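Local atomic coordinates of diphosphomevalonate decarboxylase, putative (Trypanosoma brucei, PDB entry 2HKE), a protein that probably catalyses the ATP-dependent decarboxylation of (R)-5-diphosphomevalonate to isopentenyl diphosphate, a precursor of isoprenoids and sterols. Residues V6-P11 against S123-R128; R64-E69 against S102-P107; Q194-S199 against P260-A265; T266-A271 against I349-K354. The protein carries 1 engineered substitution. All coordinates share one frame; numbering follows the deposited sequence.

Interaction 1: V6-P11 against S123-R128; sequences VTVEAP and SAALIR
Two valines of the strand, Val-6 and Val-8, press into the small-residue surface that Ala-124 and Ala-125 give the helix. Val-8 sets CG2 on the backbone of Ala-125, 3.6 Å from its N and 3.8 Å from its CB, while CG1 comes up beside the methyl of Ala-124, CG1 to CB 4.0 Å. The bump of Val-8 therefore fills the shallow hollow between two neighbouring methyls. Val-6 lodges between Ala-125 and Arg-128, about one turn apart on the helix. With its CG1 anti to the backbone N (chi1 174°), that methyl reaches Ala-125 CA at 3.8 Å and Arg-128 CB at 3.9 Å, and CG2 lies against the CG of Arg-128. The arginine chain crosses the valine at about a right angle and lays its CB and CG against the two methyls, and its cationic head goes on to Tyr-370 in a cation-pi contact.

Alanines where the helix meets the sheet let the segments come close, their axes 7.4 Å apart and running nearly antiparallel, 153° between directions. Val-52 of strand 48-55 and Tyr-370 of strand 369-371 extend the same apolar layer, in which helix 114-130 packs on the N-terminal domain's mixed sheet. No hydrogen bond joins the two segments; the contact consists of methyl and methylene packing, so the fit between them probably rests on shape.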
loop_
_atom_site.group_PDB
_atom_site.type_symbol
_atom_site.label_atom_id
_atom_site.label_comp_id
_atom_site.label_asym_id
_atom_site.label_seq_id
_atom_site.Cartn_x
_atom_site.Cartn_y
_atom_site.Cartn_z
ATOM N N VAL A 6 13.593 -18.113 9.462
ATOM C CA VAL A 6 13.124 -16.799 9.875
ATOM C C VAL A 6 11.723 -16.569 9.334
ATOM O O VAL A 6 11.453 -16.914 8.188
ATOM C CB VAL A 6 14.069 -15.689 9.338
ATOM C CG1 VAL A 6 13.513 -14.307 9.633
ATOM C CG2 VAL A 6 15.489 -15.864 9.910
ATOM N N THR A 7 10.863 -15.995 10.163
ATOM C CA THR A 7 9.474 -15.706 9.805
ATOM C C THR A 7 9.158 -14.255 10.116
ATOM O O THR A 7 9.473 -13.742 11.197
ATOM C CB THR A 7 8.458 -16.638 10.559
ATOM O OG1 THR A 7 8.767 -17.987 10.251
ATOM C CG2 THR A 7 7.014 -16.345 10.097
ATOM N N VAL A 8 8.526 -13.593 9.151
ATOM C CA VAL A 8 8.234 -12.153 9.231
ATOM C C VAL A 8 6.822 -11.943 8.755
ATOM O O VAL A 8 6.380 -12.616 7.824
ATOM C CB VAL A 8 9.156 -11.346 8.263
ATOM C CG1 VAL A 8 8.722 -9.893 8.167
ATOM C CG2 VAL A 8 10.612 -11.453 8.718
ATOM N N GLU A 9 6.131 -10.994 9.375
ATOM C CA GLU A 9 4.887 -10.494 8.860
ATOM C C GLU A 9 5.096 -9.031 8.462
ATOM O O GLU A 9 5.761 -8.274 9.165
ATOM C CB GLU A 9 3.783 -10.620 9.896
ATOM C CG GLU A 9 3.275 -12.091 10.028
ATOM C CD GLU A 9 2.095 -12.235 10.993
ATOM O OE1 GLU A 9 1.904 -11.318 11.840
ATOM O OE2 GLU A 9 1.368 -13.273 10.882
ATOM N N ALA A 10 4.545 -8.662 7.311
ATOM C CA ALA A 10 4.562 -7.266 6.893
ATOM C C ALA A 10 3.163 -6.765 6.535
ATOM O O ALA A 10 2.350 -7.499 5.945
ATOM C CB ALA A 10 5.523 -7.073 5.725
ATOM N N PRO A 11 2.902 -5.471 6.781
ATOM C CA PRO A 11 1.615 -4.849 6.451
ATOM C C PRO A 11 1.594 -4.243 5.046
ATOM O O PRO A 11 2.660 -3.977 4.473
ATOM C CB PRO A 11 1.577 -3.707 7.440
ATOM C CG PRO A 11 2.993 -3.210 7.447
ATOM C CD PRO A 11 3.832 -4.494 7.375
ATOM N N SER A 123 11.674 -9.811 1.794
ATOM C CA SER A 123 12.933 -9.034 1.953
ATOM C C SER A 123 13.485 -9.126 3.380
ATOM O O SER A 123 14.656 -9.480 3.594
ATOM C CB SER A 123 12.724 -7.530 1.631
ATOM O OG SER A 123 13.880 -6.808 2.037
ATOM N N ALA A 124 12.642 -8.832 4.357
ATOM C CA ALA A 124 13.087 -8.816 5.755
ATOM C C ALA A 124 13.507 -10.211 6.244
ATOM O O ALA A 124 14.511 -10.333 6.915
ATOM C CB ALA A 124 12.007 -8.244 6.688
ATOM N N ALA A 125 12.757 -11.249 5.859
ATOM C CA ALA A 125 13.076 -12.633 6.246
ATOM C C ALA A 125 14.393 -13.068 5.619
ATOM O O ALA A 125 15.218 -13.683 6.284
ATOM C CB ALA A 125 11.918 -13.600 5.842
ATOM N N LEU A 126 14.607 -12.743 4.346
ATOM C CA LEU A 126 15.803 -13.133 3.648
ATOM C C LEU A 126 17.037 -12.446 4.218
ATOM O O LEU A 126 18.090 -13.062 4.347
ATOM C CB LEU A 126 15.700 -12.827 2.158
ATOM C CG LEU A 126 14.823 -13.770 1.355
ATOM C CD1 LEU A 126 14.507 -13.184 -0.026
ATOM C CD2 LEU A 126 15.495 -15.147 1.279
ATOM N N ILE A 127 16.912 -11.167 4.518
ATOM C CA ILE A 127 18.042 -10.368 4.993
ATOM C C ILE A 127 18.463 -10.936 6.370
ATOM O O ILE A 127 19.636 -11.059 6.623
ATOM C CB ILE A 127 17.689 -8.873 5.087
ATOM C CG1 ILE A 127 17.717 -8.226 3.694
ATOM C CG2 ILE A 127 18.656 -8.114 6.004
ATOM C CD1 ILE A 127 16.926 -6.932 3.636
ATOM N N ARG A 128 17.512 -11.283 7.210
ATOM C CA ARG A 128 17.848 -11.846 8.519
ATOM C C ARG A 128 18.535 -13.191 8.348
ATOM O O ARG A 128 19.628 -13.410 8.882
ATOM C CB ARG A 128 16.654 -11.957 9.434
ATOM C CG ARG A 128 17.087 -12.382 10.844
ATOM C CD ARG A 128 16.096 -12.193 11.872
ATOM N NE ARG A 128 16.060 -10.826 12.342
ATOM C CZ ARG A 128 15.338 -10.435 13.372
ATOM N NH1 ARG A 128 14.580 -11.301 14.044
ATOM N NH2 ARG A 128 15.353 -9.169 13.706
#

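Interaction 2: R64-E69 against S102-P107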
loop_
_atom_site.group_PDB
_atom_site.type_symbol
_atom_site.label_atom_id
_atom_site.label_comp_id
_atom_site.label_asym_id
_atom_site.label_seq_id
_atom_site.Cartn_x
_atom_site.Cartn_y
_atom_site.Cartn_z
ATOM N N ARG A 64 7.387 -20.998 -2.477
ATOM C CA ARG A 64 6.016 -21.471 -2.378
ATOM C C ARG A 64 5.167 -20.257 -2.071
ATOM O O ARG A 64 5.418 -19.519 -1.084
ATOM C CB ARG A 64 5.901 -22.503 -1.276
ATOM C CG ARG A 64 4.609 -23.353 -1.322
ATOM C CD ARG A 64 4.627 -24.470 -0.222
ATOM N NE ARG A 64 5.496 -25.587 -0.539
ATOM C CZ ARG A 64 5.169 -26.607 -1.340
ATOM N NH1 ARG A 64 3.979 -26.664 -1.938
ATOM N NH2 ARG A 64 6.044 -27.576 -1.545
ATOM N N LEU A 65 4.208 -19.999 -2.949
ATOM C CA LEU A 65 3.280 -18.887 -2.800
ATOM C C LEU A 65 1.878 -19.451 -2.644
ATOM O O LEU A 65 1.382 -20.126 -3.552
ATOM C CB LEU A 65 3.287 -17.986 -4.027
ATOM C CG LEU A 65 4.611 -17.442 -4.538
ATOM C CD1 LEU A 65 4.360 -16.627 -5.798
ATOM C CD2 LEU A 65 5.280 -16.593 -3.463
ATOM N N ASN A 66 1.246 -19.135 -1.524
ATOM C CA ASN A 66 -0.131 -19.522 -1.260
ATOM C C ASN A 66 -0.310 -21.028 -1.341
ATOM O O ASN A 66 -1.296 -21.503 -1.913
ATOM C CB ASN A 66 -1.058 -18.830 -2.261
ATOM C CG ASN A 66 -0.872 -17.327 -2.292
ATOM O OD1 ASN A 66 -0.619 -16.703 -1.256
ATOM N ND2 ASN A 66 -1.001 -16.731 -3.484
ATOM N N GLY A 67 0.661 -21.759 -0.800
ATOM C CA GLY A 67 0.687 -23.218 -0.842
ATOM C C GLY A 67 1.168 -23.889 -2.124
ATOM O O GLY A 67 1.352 -25.119 -2.151
ATOM N N THR A 68 1.364 -23.106 -3.185
ATOM C CA THR A 68 1.781 -23.638 -4.487
ATOM C C THR A 68 3.237 -23.344 -4.818
ATOM O O THR A 68 3.642 -22.188 -4.807
ATOM C CB THR A 68 0.908 -23.056 -5.596
ATOM O OG1 THR A 68 -0.470 -23.291 -5.251
ATOM C CG2 THR A 68 1.233 -23.722 -6.950
ATOM N N GLU A 69 4.009 -24.388 -5.103
ATOM C CA GLU A 69 5.396 -24.186 -5.465
ATOM C C GLU A 69 5.492 -23.577 -6.863
ATOM O O GLU A 69 4.855 -24.021 -7.824
ATOM C CB GLU A 69 6.248 -25.462 -5.311
ATOM C CG GLU A 69 7.736 -25.164 -5.573
ATOM C CD GLU A 69 8.640 -26.363 -5.520
ATOM O OE1 GLU A 69 8.154 -27.457 -5.112
ATOM O OE2 GLU A 69 9.837 -26.203 -5.892
ATOM N N SER A 102 5.628 -18.282 1.314
ATOM C CA SER A 102 4.974 -17.017 1.515
ATOM C C SER A 102 3.464 -17.197 1.449
ATOM O O SER A 102 2.970 -17.957 0.614
ATOM C CB SER A 102 5.416 -16.044 0.441
ATOM O OG SER A 102 6.789 -15.818 0.592
ATOM N N GLU A 103 2.743 -16.508 2.318
ATOM C CA GLU A 103 1.286 -16.438 2.162
ATOM C C GLU A 103 0.730 -15.101 2.643
ATOM O O GLU A 103 1.452 -14.271 3.212
ATOM C CB GLU A 103 0.638 -17.565 2.959
ATOM C CG GLU A 103 0.651 -17.303 4.427
ATOM C CD GLU A 103 0.190 -18.482 5.267
ATOM O OE1 GLU A 103 0.306 -19.656 4.809
ATOM O OE2 GLU A 103 -0.242 -18.219 6.406
ATOM N N ASN A 104 -0.576 -14.914 2.474
ATOM C CA ASN A 104 -1.254 -13.784 3.103
ATOM C C ASN A 104 -2.687 -14.176 3.384
ATOM O O ASN A 104 -3.158 -15.161 2.833
ATOM C CB ASN A 104 -1.169 -12.523 2.218
ATOM C CG ASN A 104 -2.162 -12.542 1.069
ATOM O OD1 ASN A 104 -3.353 -12.412 1.290
ATOM N ND2 ASN A 104 -1.669 -12.704 -0.145
ATOM N N ASN A 105 -3.351 -13.426 4.245
ATOM C CA ASN A 105 -4.742 -13.720 4.625
ATOM C C ASN A 105 -5.718 -12.625 4.178
ATOM O O ASN A 105 -6.779 -12.468 4.755
ATOM C CB ASN A 105 -4.842 -13.943 6.124
ATOM C CG ASN A 105 -4.552 -12.697 6.936
ATOM O OD1 ASN A 105 -3.943 -11.720 6.446
ATOM N ND2 ASN A 105 -5.012 -12.696 8.187
ATOM N N PHE A 106 -5.360 -11.866 3.156
ATOM C CA PHE A 106 -6.271 -10.852 2.659
ATOM C C PHE A 106 -7.402 -11.590 1.979
ATOM O O PHE A 106 -7.163 -12.576 1.258
ATOM C CB PHE A 106 -5.603 -9.903 1.675
ATOM C CG PHE A 106 -4.719 -8.887 2.342
ATOM C CD1 PHE A 106 -3.378 -9.129 2.514
ATOM C CD2 PHE A 106 -5.253 -7.693 2.807
ATOM C CE1 PHE A 106 -2.553 -8.193 3.164
ATOM C CE2 PHE A 106 -4.450 -6.740 3.435
ATOM C CZ PHE A 106 -3.099 -7.005 3.628
ATOM N N PRO A 107 -8.637 -11.115 2.182
ATOM C CA PRO A 107 -9.762 -11.727 1.479
ATOM C C PRO A 107 -9.490 -11.812 -0.009
ATOM O O PRO A 107 -8.999 -10.856 -0.620
ATOM C CB PRO A 107 -10.912 -10.767 1.753
ATOM C CG PRO A 107 -10.570 -10.176 3.030
ATOM C CD PRO A 107 -9.077 -10.003 3.037
HETATM O O HOH W 1 2.886 -20.919 0.658
#
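Ser-102 O accepts from two donors, the backbone N of Asn-66 at 3.0 Å and a water at 3.0 Å, and that water takes a hydrogen bond in turn from Gly-67 N. The same serine uses its own N to reach Arg-64 O at 2.7 Å, the shorter of the two direct bonds. Both backbone bonds are fairly straight at hydrogen, 162° and 166°. Between them they flank Leu-65, whose CA adds a C-H contact to Ser-102 O at 3.6 Å, and they define the parallel bridge of Leu-65 with Ser-102.

On the face carrying these two side chains, Leu-65 lays its CD2 methyl against Ser-102 CB, 3.9 Å away. The hydroxyl of Ser-102 is engaged by Thr-50, and Met-122 of helix 114-130 also touches this serine. Asn-66 starts off away from segment 102-107, but its CG stands beside the backbone N (chi1 -54°), which brings OD1 back to within 3.9 Å of Glu-103 CA. From the strand before the turn, Arg-64 reaches across its own hairpin; NH1 donates to Gly-67 O at 3.1 Å, from above the carbonyl plane. At the far end, Asn-104 OD1 accepts from Phe-106 N, an Asx turn where the strand gives way to loop.

Residues 62-70 form a tight beta hairpin with a type I' turn from Leu-65 to Thr-68, its strand 62-65 pairing parallel with strand 97-104 of the N-terminal domain's mixed sheet.

Interaction 3: Q194-S199 against P260-A265; sequences QKDVSS and PKITYA
Asp-196 and Tyr-264 carry the close part of this contact, each reaching a backbone atom of the opposite segment. Asp-196 OD2 receives Thr-263 N at 2.9 Å, almost straight at hydrogen (170°) but from above the carboxylate plane. Its other oxygen, OD1, turns back to accept from Val-197 N at 2.6 Å on the anti lone pair, so both carboxylate oxygens are tied down and the group's rotation is fixed. The phenol of Tyr-264 donates to Val-197 O at 2.9 Å; this carbonyl oxygen lies at the edge of the ring, near its plane. Val-197 CG2 fills the corner between that hydroxyl and Ile-262 CG1, 4.0 Å from the latter.

In the C-terminal domain, 194-199 links strand 183-189 to helix 199-209, with Ser-198 as N-cap, its OG bonded to Lys-201 N, and 260-265 links helices 237-256 and 267-283. Trp-20 and Ala-294 touch both Tyr-264 and Ser-199.

Looser, water-bridged flanks border this core. On one, Gln-194 O and Thr-263 O share two waters, one of them bound only weakly to Thr-263 O. On the other, a water donates to Asp-196 OD1 at 2.6 Å and also to Lys-261 O; the side chain of Lys-261 points away.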
loop_
_atom_site.group_PDB
_atom_site.type_symbol
_atom_site.label_atom_id
_atom_site.label_comp_id
_atom_site.label_asym_id
_atom_site.label_seq_id
_atom_site.Cartn_x
_atom_site.Cartn_y
_atom_site.Cartn_z
ATOM N N GLN A 194 -13.553 -3.854 -15.267
ATOM C CA GLN A 194 -13.046 -4.758 -16.271
ATOM C C GLN A 194 -11.529 -4.768 -16.154
ATOM O O GLN A 194 -10.918 -3.715 -15.940
ATOM C CB GLN A 194 -13.437 -4.256 -17.651
ATOM C CG GLN A 194 -13.167 -5.256 -18.743
ATOM C CD GLN A 194 -14.182 -5.172 -19.861
ATOM O OE1 GLN A 194 -14.740 -4.095 -20.133
ATOM N NE2 GLN A 194 -14.449 -6.317 -20.516
ATOM N N LYS A 195 -10.939 -5.956 -16.270
ATOM C CA LYS A 195 -9.488 -6.129 -16.193
ATOM C C LYS A 195 -8.817 -5.189 -17.167
ATOM O O LYS A 195 -9.252 -5.051 -18.315
ATOM C CB LYS A 195 -9.065 -7.572 -16.510
ATOM C CG LYS A 195 -7.641 -7.917 -16.017
ATOM C CD LYS A 195 -7.291 -9.406 -16.207
ATOM C CE LYS A 195 -6.463 -9.679 -17.493
ATOM N NZ LYS A 195 -7.002 -10.865 -18.279
ATOM N N ASP A 196 -7.770 -4.538 -16.702
ATOM C CA ASP A 196 -6.960 -3.640 -17.542
ATOM C C ASP A 196 -5.471 -3.983 -17.309
ATOM O O ASP A 196 -5.160 -4.923 -16.592
ATOM C CB ASP A 196 -7.283 -2.179 -17.195
ATOM C CG ASP A 196 -7.060 -1.219 -18.355
ATOM O OD1 ASP A 196 -6.077 -1.424 -19.111
ATOM O OD2 ASP A 196 -7.860 -0.243 -18.508
ATOM N N VAL A 197 -4.566 -3.230 -17.926
ATOM C CA VAL A 197 -3.131 -3.546 -17.858
ATOM C C VAL A 197 -2.652 -3.548 -16.405
ATOM O O VAL A 197 -3.244 -2.880 -15.538
ATOM C CB VAL A 197 -2.278 -2.554 -18.704
ATOM C CG1 VAL A 197 -2.721 -2.605 -20.177
ATOM C CG2 VAL A 197 -2.391 -1.132 -18.141
ATOM N N SER A 198 -1.589 -4.295 -16.136
ATOM C CA SER A 198 -0.978 -4.271 -14.809
ATOM C C SER A 198 -0.443 -2.890 -14.502
ATOM O O SER A 198 -0.153 -2.129 -15.405
ATOM C CB SER A 198 0.186 -5.258 -14.744
ATOM O OG SER A 198 1.248 -4.776 -15.547
ATOM N N SER A 199 -0.332 -2.579 -13.216
ATOM C CA SER A 199 0.278 -1.333 -12.751
ATOM C C SER A 199 1.696 -1.179 -13.319
ATOM O O SER A 199 2.072 -0.135 -13.808
ATOM C CB SER A 199 0.341 -1.356 -11.220
ATOM O OG SER A 199 -0.942 -1.030 -10.670
ATOM N N PRO A 260 -3.094 3.402 -24.962
ATOM C CA PRO A 260 -4.548 3.305 -24.764
ATOM C C PRO A 260 -4.950 3.700 -23.348
ATOM O O PRO A 260 -4.136 3.579 -22.418
ATOM C CB PRO A 260 -4.835 1.828 -24.949
ATOM C CG PRO A 260 -3.646 1.237 -25.542
ATOM C CD PRO A 260 -2.489 2.096 -25.234
ATOM N N LYS A 261 -6.187 4.176 -23.204
ATOM C CA LYS A 261 -6.710 4.612 -21.916
ATOM C C LYS A 261 -6.655 3.465 -20.909
ATOM O O LYS A 261 -6.886 2.291 -21.235
ATOM C CB LYS A 261 -8.149 5.056 -22.083
ATOM C CG LYS A 261 -8.762 5.821 -20.965
ATOM C CD LYS A 261 -10.241 6.140 -21.327
ATOM C CE LYS A 261 -11.077 6.524 -20.091
ATOM N NZ LYS A 261 -12.487 7.033 -20.428
ATOM N N ILE A 262 -6.332 3.836 -19.679
ATOM C CA ILE A 262 -6.307 2.914 -18.552
ATOM C C ILE A 262 -7.427 3.311 -17.603
ATOM O O ILE A 262 -7.521 4.507 -17.204
ATOM C CB ILE A 262 -4.980 3.026 -17.746
ATOM C CG1 ILE A 262 -3.768 2.632 -18.592
ATOM C CG2 ILE A 262 -5.084 2.151 -16.460
ATOM C CD1 ILE A 262 -2.360 2.913 -17.927
ATOM N N THR A 263 -8.238 2.333 -17.213
ATOM C CA THR A 263 -9.361 2.568 -16.299
ATOM C C THR A 263 -9.352 1.539 -15.202
ATOM O O THR A 263 -9.580 0.344 -15.445
ATOM C CB THR A 263 -10.717 2.424 -17.032
ATOM O OG1 THR A 263 -10.700 3.270 -18.196
ATOM C CG2 THR A 263 -11.857 2.820 -16.095
ATOM N N TYR A 264 -9.100 1.993 -13.973
ATOM C CA TYR A 264 -9.223 1.107 -12.849
ATOM C C TYR A 264 -10.472 1.409 -12.013
ATOM O O TYR A 264 -10.886 0.581 -11.219
ATOM C CB TYR A 264 -7.977 1.247 -11.976
ATOM C CG TYR A 264 -6.705 0.837 -12.650
ATOM C CD1 TYR A 264 -6.555 -0.424 -13.199
ATOM C CD2 TYR A 264 -5.616 1.710 -12.697
ATOM C CE1 TYR A 264 -5.329 -0.807 -13.809
ATOM C CE2 TYR A 264 -4.423 1.342 -13.290
ATOM C CZ TYR A 264 -4.265 0.069 -13.811
ATOM O OH TYR A 264 -3.047 -0.249 -14.397
ATOM N N ALA A 265 -10.980 2.629 -12.116
ATOM C CA ALA A 265 -12.145 3.068 -11.330
ATOM C C ALA A 265 -13.432 2.566 -11.974
ATOM O O ALA A 265 -13.501 2.410 -13.186
ATOM C CB ALA A 265 -12.161 4.523 -11.266
HETATM O O HOH W 2 -9.285 -2.588 -13.906
HETATM O O HOH W 3 -11.206 -1.310 -16.940
HETATM O O HOH W 4 -5.151 0.037 -21.094
#

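Interaction 4: T266-A271 against I349-K354; sequences TEDSYA and IDHPKK. With SO4 (sulfate ion), chain D.
Asp-268 OD1 is gripped by two donors, His-351 NE2 at 2.7 Å and Lys-354 NZ at 3.0 Å. The imidazole N-H arrives nearly along the C-O axis of the carboxylate, 163° at hydrogen, with OD1 at the ring edge and close to its plane; carboxylate and ring planes stand 78° apart. The ammonium group comes from the opposite direction to the aspartate and uses the syn lone pair of OD1, forming a salt bridge, with a longer, weak bond from NZ to OD2 at 3.3 Å. A bend in the lysine chain at chi3 (78°) turns NZ back onto the carboxylate, and its CD and CE lie alongside both oxygens.

Outward from this polar centre, Ala-271 places its methyl over the middle of the His-351 ring, CB 3.5 Å from the centroid, in a CH-pi contact. Pro-352 CD lies over the opposite face, offset toward the rim, so the imidazole is sandwiched as well as held at its edge. One step further, Ile-349 CD1 touches Ala-271 CB at 3.9 Å, and the isoleucine continues onto Arg-274 and Leu-275 of the same helix. Beyond it, Asp-350 N donates to a sulfate oxygen, O3, at 2.9 Å; Arg-274 also binds this ion, which probably came from the crystallisation liquor.

Thr-266 and Ser-269 form a capping box at the start of helix 267-283, the helix that Asp-268 and Ala-271 join to loop 349-354. With two donors on one oxygen, Asp-268 is probably anionic; it would favour a protonated His-351, while the nearby ammonium of Lys-354 would oppose it.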
loop_
_atom_site.group_PDB
_atom_site.type_symbol
_atom_site.label_atom_id
_atom_site.label_comp_id
_atom_site.label_asym_id
_atom_site.label_seq_id
_atom_site.Cartn_x
_atom_site.Cartn_y
_atom_site.Cartn_z
ATOM N N THR A 266 -14.423 2.288 -11.135
ATOM C CA THR A 266 -15.770 1.955 -11.574
ATOM C C THR A 266 -16.695 3.091 -11.202
ATOM O O THR A 266 -16.294 4.045 -10.547
ATOM C CB THR A 266 -16.253 0.724 -10.862
ATOM O OG1 THR A 266 -16.369 1.021 -9.452
ATOM C CG2 THR A 266 -15.313 -0.481 -11.102
ATOM N N GLU A 267 -17.973 2.974 -11.544
ATOM C CA GLU A 267 -18.878 4.064 -11.148
ATOM C C GLU A 267 -19.074 4.079 -9.634
ATOM O O GLU A 267 -19.482 5.095 -9.072
ATOM C CB GLU A 267 -20.209 3.933 -11.844
ATOM C CG GLU A 267 -20.159 4.307 -13.368
ATOM C CD GLU A 267 -19.809 5.766 -13.639
ATOM O OE1 GLU A 267 -20.149 6.659 -12.804
ATOM O OE2 GLU A 267 -19.165 6.041 -14.703
ATOM N N ASP A 268 -18.898 2.936 -8.989
ATOM C CA ASP A 268 -18.919 2.911 -7.504
ATOM C C ASP A 268 -17.775 3.762 -6.944
ATOM O O ASP A 268 -17.990 4.557 -6.018
ATOM C CB ASP A 268 -18.784 1.508 -6.965
ATOM C CG ASP A 268 -20.035 0.688 -7.101
ATOM O OD1 ASP A 268 -21.125 1.229 -7.286
ATOM O OD2 ASP A 268 -19.888 -0.538 -7.025
ATOM N N SER A 269 -16.580 3.605 -7.511
ATOM C CA SER A 269 -15.448 4.496 -7.182
ATOM C C SER A 269 -15.817 5.965 -7.297
ATOM O O SER A 269 -15.565 6.764 -6.385
ATOM C CB SER A 269 -14.248 4.221 -8.095
ATOM O OG SER A 269 -13.889 2.870 -8.035
ATOM N N TYR A 270 -16.387 6.338 -8.444
ATOM C CA TYR A 270 -16.750 7.720 -8.699
ATOM C C TYR A 270 -17.857 8.198 -7.790
ATOM O O TYR A 270 -17.839 9.358 -7.341
ATOM C CB TYR A 270 -17.133 7.965 -10.178
ATOM C CG TYR A 270 -16.049 7.647 -11.173
ATOM C CD1 TYR A 270 -14.788 8.217 -11.062
ATOM C CD2 TYR A 270 -16.279 6.760 -12.227
ATOM C CE1 TYR A 270 -13.779 7.924 -11.974
ATOM C CE2 TYR A 270 -15.262 6.455 -13.150
ATOM C CZ TYR A 270 -14.039 7.051 -13.029
ATOM O OH TYR A 270 -13.050 6.754 -13.940
ATOM N N ALA A 271 -18.791 7.306 -7.459
ATOM C CA ALA A 271 -19.822 7.695 -6.514
ATOM C C ALA A 271 -19.210 7.961 -5.117
ATOM O O ALA A 271 -19.658 8.841 -4.406
ATOM C CB ALA A 271 -20.845 6.602 -6.413
ATOM N N ILE A 349 -25.776 11.881 -2.330
ATOM C CA ILE A 349 -25.592 11.591 -3.751
ATOM C C ILE A 349 -26.748 10.744 -4.236
ATOM O O ILE A 349 -27.468 10.161 -3.439
ATOM C CB ILE A 349 -24.263 10.846 -4.069
ATOM C CG1 ILE A 349 -24.207 9.466 -3.413
ATOM C CG2 ILE A 349 -23.068 11.746 -3.677
ATOM C CD1 ILE A 349 -23.068 8.560 -3.933
ATOM N N ASP A 350 -26.854 10.661 -5.555
ATOM C CA ASP A 350 -27.752 9.774 -6.247
ATOM C C ASP A 350 -26.924 8.617 -6.810
ATOM O O ASP A 350 -26.166 8.814 -7.758
ATOM C CB ASP A 350 -28.397 10.559 -7.426
ATOM C CG ASP A 350 -29.373 9.727 -8.236
ATOM O OD1 ASP A 350 -29.767 8.602 -7.797
ATOM O OD2 ASP A 350 -29.760 10.230 -9.336
ATOM N N HIS A 351 -27.057 7.431 -6.217
ATOM C CA HIS A 351 -26.346 6.246 -6.688
ATOM C C HIS A 351 -27.072 5.032 -6.137
ATOM O O HIS A 351 -27.571 5.070 -4.990
ATOM C CB HIS A 351 -24.874 6.249 -6.209
ATOM C CG HIS A 351 -24.042 5.154 -6.792
ATOM N ND1 HIS A 351 -23.573 5.206 -8.085
ATOM C CD2 HIS A 351 -23.533 4.013 -6.255
ATOM C CE1 HIS A 351 -22.844 4.128 -8.334
ATOM N NE2 HIS A 351 -22.798 3.391 -7.240
ATOM N N PRO A 352 -27.152 3.944 -6.914
ATOM C CA PRO A 352 -27.758 2.730 -6.367
ATOM C C PRO A 352 -27.126 2.208 -5.066
ATOM O O PRO A 352 -25.879 2.128 -4.969
ATOM C CB PRO A 352 -27.518 1.705 -7.469
ATOM C CG PRO A 352 -27.447 2.522 -8.679
ATOM C CD PRO A 352 -26.719 3.745 -8.310
ATOM N N LYS A 353 -27.964 1.861 -4.094
ATOM C CA LYS A 353 -27.445 1.315 -2.834
ATOM C C LYS A 353 -26.962 -0.113 -3.036
ATOM O O LYS A 353 -27.654 -0.981 -3.614
ATOM C CB LYS A 353 -28.474 1.389 -1.720
ATOM C CG LYS A 353 -28.867 2.814 -1.353
ATOM C CD LYS A 353 -29.848 2.796 -0.216
ATOM C CE LYS A 353 -30.304 4.160 0.117
ATOM N NZ LYS A 353 -31.091 4.140 1.374
ATOM N N LYS A 354 -25.750 -0.362 -2.552
ATOM C CA LYS A 354 -25.175 -1.698 -2.531
ATOM C C LYS A 354 -24.136 -1.756 -1.424
ATOM O O LYS A 354 -23.607 -0.734 -1.013
ATOM C CB LYS A 354 -24.545 -2.047 -3.870
ATOM C CG LYS A 354 -23.330 -1.138 -4.205
ATOM C CD LYS A 354 -22.818 -1.322 -5.583
ATOM C CE LYS A 354 -23.666 -0.617 -6.621
ATOM N NZ LYS A 354 -23.057 -0.993 -7.927
HETATM S S SO4 D . -25.042 13.334 -7.483
HETATM O O1 SO4 D . -25.382 13.736 -8.842
HETATM O O2 SO4 D . -26.014 13.889 -6.566
HETATM O O3 SO4 D . -25.041 11.869 -7.433
HETATM O O4 SO4 D . -23.703 13.838 -7.206
#

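Interactions 1 and 2 meet at one mixed sheet of the N-terminal domain: strand 97-104 and helix 114-130 follow each other in the chain, and the centres of the two contacts lie 15 Å apart, with nearest atoms about 6 Å from each other. Interactions 3 and 4 occupy the C-terminal domain and are continuous, since loop 260-265 runs straight into segment 266-271; Ala-265 CB packs on Tyr-270 OH at 3.6 Å, although the centres are 19 Å apart. Between the pairs the nearest atoms are at least about 15 Å apart. Sulfate, probably from the crystallisation liquor, is found near both C-terminal contacts: bound in interaction 4, and about 5 Å from the Ser-199 side chain of interaction 3.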